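Local structure of alpha-1,4-endofucoidanase (Mariniflexile fucanivorans, 6DLH) at residues Glu306-Tyr309 with Thr310-His313. The protein hydrolyses internal alpha-1,4 linkages of fucoidan as a retaining glycoside hydrolase of family GH107, and carries several bound calcium ions. Sequence-based numbering, arbitrary orientation.
Sequences EALY and TYNH
The ring of Y311 lies back over A307, one turn earlier: A307 O sits 3.3 Å above one ring face, offset toward the rim, and A307 CB is 3.9 Å from Y311 CZ. A chi1 of -58° places CG beside the backbone N, which donates to A307 O (3.0 Å, N-H...O 163°) in the carbonyl plane, so one carbonyl meets amide and ring. L308 CD2 adds an oblique apolar touch, 3.8 Å from Y311 CD2. Two further i+4 bonds, N312 N to L308 O (2.8 Å) and H313 N to Y309 O (2.9 Å), mark the early part of helix 307-321 as alpha-helical, at the surface of the catalytic domain, built round a parallel sheet and structurally similar to GH29 alpha-L-fucosidases. Y309 and H313 run side by side, with Y309 CE1 4.1 Å from H313 CB; CG is anti to the backbone N in both (chi1 -172° in Y309), which sends both rings off the same side. A water donates to E306 O and hydrogen-bonds T310 OG1. Farther out, W367 of helix 361-372 meets both rings edge-to-face and hydrogen-bonds Y309 OH, while E366 OE1 hydrogen-bonds H313 NE2. Buried N312 ND2 and OD1 hydrogen-bond M302 O and F296 N, respectively.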
ATOM      1  N   GLU A 306     -25.113   4.835 -21.376  1.00 28.95           N
ATOM      2  CA  GLU A 306     -24.414   4.903 -22.649  1.00 29.67           C
ATOM      3  C   GLU A 306     -23.828   6.286 -22.946  1.00 26.46           C
ATOM      4  O   GLU A 306     -22.794   6.381 -23.608  1.00 25.06           O
ATOM      5  CB  GLU A 306     -25.437   4.575 -23.733  1.00 34.51           C
ATOM      6  CG  GLU A 306     -24.888   3.730 -24.855  1.00 41.49           C
ATOM      7  CD  GLU A 306     -26.017   3.048 -25.607  1.00 47.48           C
ATOM      8  OE1 GLU A 306     -27.120   3.658 -25.721  1.00 44.12           O
ATOM      9  OE2 GLU A 306     -25.802   1.902 -26.054  1.00 54.95           O
ATOM     10  N   ALA A 307     -24.516   7.351 -22.511  1.00 24.13           N
ATOM     11  CA  ALA A 307     -24.047   8.720 -22.683  1.00 25.20           C
ATOM     12  C   ALA A 307     -22.639   8.886 -22.104  1.00 25.04           C
ATOM     13  O   ALA A 307     -21.825   9.612 -22.674  1.00 24.52           O
ATOM     14  CB  ALA A 307     -25.014   9.696 -22.045  1.00 25.11           C
ATOM     15  N   LEU A 308     -22.354   8.208 -20.981  1.00 23.40           N
ATOM     16  CA  LEU A 308     -21.039   8.294 -20.352  1.00 22.98           C
ATOM     17  C   LEU A 308     -19.959   7.714 -21.271  1.00 23.23           C
ATOM     18  O   LEU A 308     -18.829   8.214 -21.294  1.00 21.19           O
ATOM     19  CB  LEU A 308     -21.053   7.606 -18.981  1.00 22.33           C
ATOM     20  CG  LEU A 308     -22.001   8.202 -17.938  1.00 22.22           C
ATOM     21  CD1 LEU A 308     -21.912   7.429 -16.632  1.00 21.93           C
ATOM     22  CD2 LEU A 308     -21.712   9.684 -17.703  1.00 21.88           C
ATOM     23  N   TYR A 309     -20.314   6.685 -22.053  1.00 22.99           N
ATOM     24  CA  TYR A 309     -19.361   6.144 -23.014  1.00 24.04           C
ATOM     25  C   TYR A 309     -18.872   7.264 -23.941  1.00 23.58           C
ATOM     26  O   TYR A 309     -17.672   7.417 -24.162  1.00 24.90           O
ATOM     27  CB  TYR A 309     -19.941   4.954 -23.798  1.00 24.08           C
ATOM     28  CG  TYR A 309     -18.897   4.272 -24.646  1.00 25.21           C
ATOM     29  CD1 TYR A 309     -18.415   4.869 -25.805  1.00 24.92           C
ATOM     30  CD2 TYR A 309     -18.327   3.069 -24.253  1.00 24.88           C
ATOM     31  CE1 TYR A 309     -17.408   4.287 -26.559  1.00 24.12           C
ATOM     32  CE2 TYR A 309     -17.330   2.465 -25.004  1.00 24.36           C
ATOM     33  CZ  TYR A 309     -16.873   3.077 -26.161  1.00 24.74           C
ATOM     34  OH  TYR A 309     -15.877   2.506 -26.898  1.00 25.19           O
ATOM     35  N   THR A 310     -19.812   8.050 -24.474  1.00 21.95           N
ATOM     36  CA  THR A 310     -19.504   9.144 -25.379  1.00 23.26           C
ATOM     37  C   THR A 310     -18.672  10.203 -24.665  1.00 23.26           C
ATOM     38  O   THR A 310     -17.658  10.648 -25.201  1.00 24.31           O
ATOM     39  CB  THR A 310     -20.790   9.806 -25.884  1.00 23.55           C
ATOM     40  OG1 THR A 310     -21.476   8.847 -26.684  1.00 25.02           O
ATOM     41  CG2 THR A 310     -20.546  11.075 -26.672  1.00 22.63           C
ATOM     42  N   TYR A 311     -19.126  10.620 -23.472  1.00 21.49           N
ATOM     43  CA  TYR A 311     -18.469  11.699 -22.748  1.00 21.41           C
ATOM     44  C   TYR A 311     -17.019  11.329 -22.448  1.00 20.43           C
ATOM     45  O   TYR A 311     -16.116  12.147 -22.613  1.00 20.20           O
ATOM     46  CB  TYR A 311     -19.191  12.032 -21.436  1.00 23.21           C
ATOM     47  CG  TYR A 311     -20.642  12.442 -21.535  1.00 24.03           C
ATOM     48  CD1 TYR A 311     -21.160  13.010 -22.687  1.00 24.16           C
ATOM     49  CD2 TYR A 311     -21.495  12.286 -20.450  1.00 25.36           C
ATOM     50  CE1 TYR A 311     -22.493  13.375 -22.773  1.00 25.73           C
ATOM     51  CE2 TYR A 311     -22.828  12.655 -20.513  1.00 26.71           C
ATOM     52  CZ  TYR A 311     -23.326  13.210 -21.679  1.00 26.67           C
ATOM     53  OH  TYR A 311     -24.640  13.565 -21.761  1.00 28.61           O
ATOM     54  N   ASN A 312     -16.809  10.095 -21.987  1.00 20.06           N
ATOM     55  CA  ASN A 312     -15.491   9.666 -21.547  1.00 20.87           C
ATOM     56  C   ASN A 312     -14.581   9.375 -22.739  1.00 21.81           C
ATOM     57  O   ASN A 312     -13.380   9.633 -22.656  1.00 22.22           O
ATOM     58  CB  ASN A 312     -15.570   8.524 -20.530  1.00 20.15           C
ATOM     59  CG  ASN A 312     -16.032   9.038 -19.182  1.00 21.26           C
ATOM     60  OD1 ASN A 312     -15.506  10.038 -18.690  1.00 21.20           O
ATOM     61  ND2 ASN A 312     -17.028   8.389 -18.598  1.00 20.43           N
ATOM     62  N   HIS A 313     -15.151   8.834 -23.828  1.00 21.38           N
ATOM     63  CA  HIS A 313     -14.357   8.547 -25.013  1.00 22.41           C
ATOM     64  C   HIS A 313     -13.965   9.846 -25.715  1.00 23.36           C
ATOM     65  O   HIS A 313     -12.862   9.943 -26.248  1.00 24.73           O
ATOM     66  CB  HIS A 313     -15.031   7.546 -25.970  1.00 22.54           C
ATOM     67  CG  HIS A 313     -14.085   7.138 -27.051  1.00 24.07           C
ATOM     68  ND1 HIS A 313     -14.100   7.714 -28.311  1.00 24.26           N
ATOM     69  CD2 HIS A 313     -13.034   6.286 -27.037  1.00 22.76           C
ATOM     70  CE1 HIS A 313     -13.130   7.201 -29.040  1.00 24.58           C
ATOM     71  NE2 HIS A 313     -12.455   6.332 -28.272  1.00 24.53           N
TER
HETATM   72  O   HOH W   1     -23.543   7.351 -26.242  1.00 34.79           O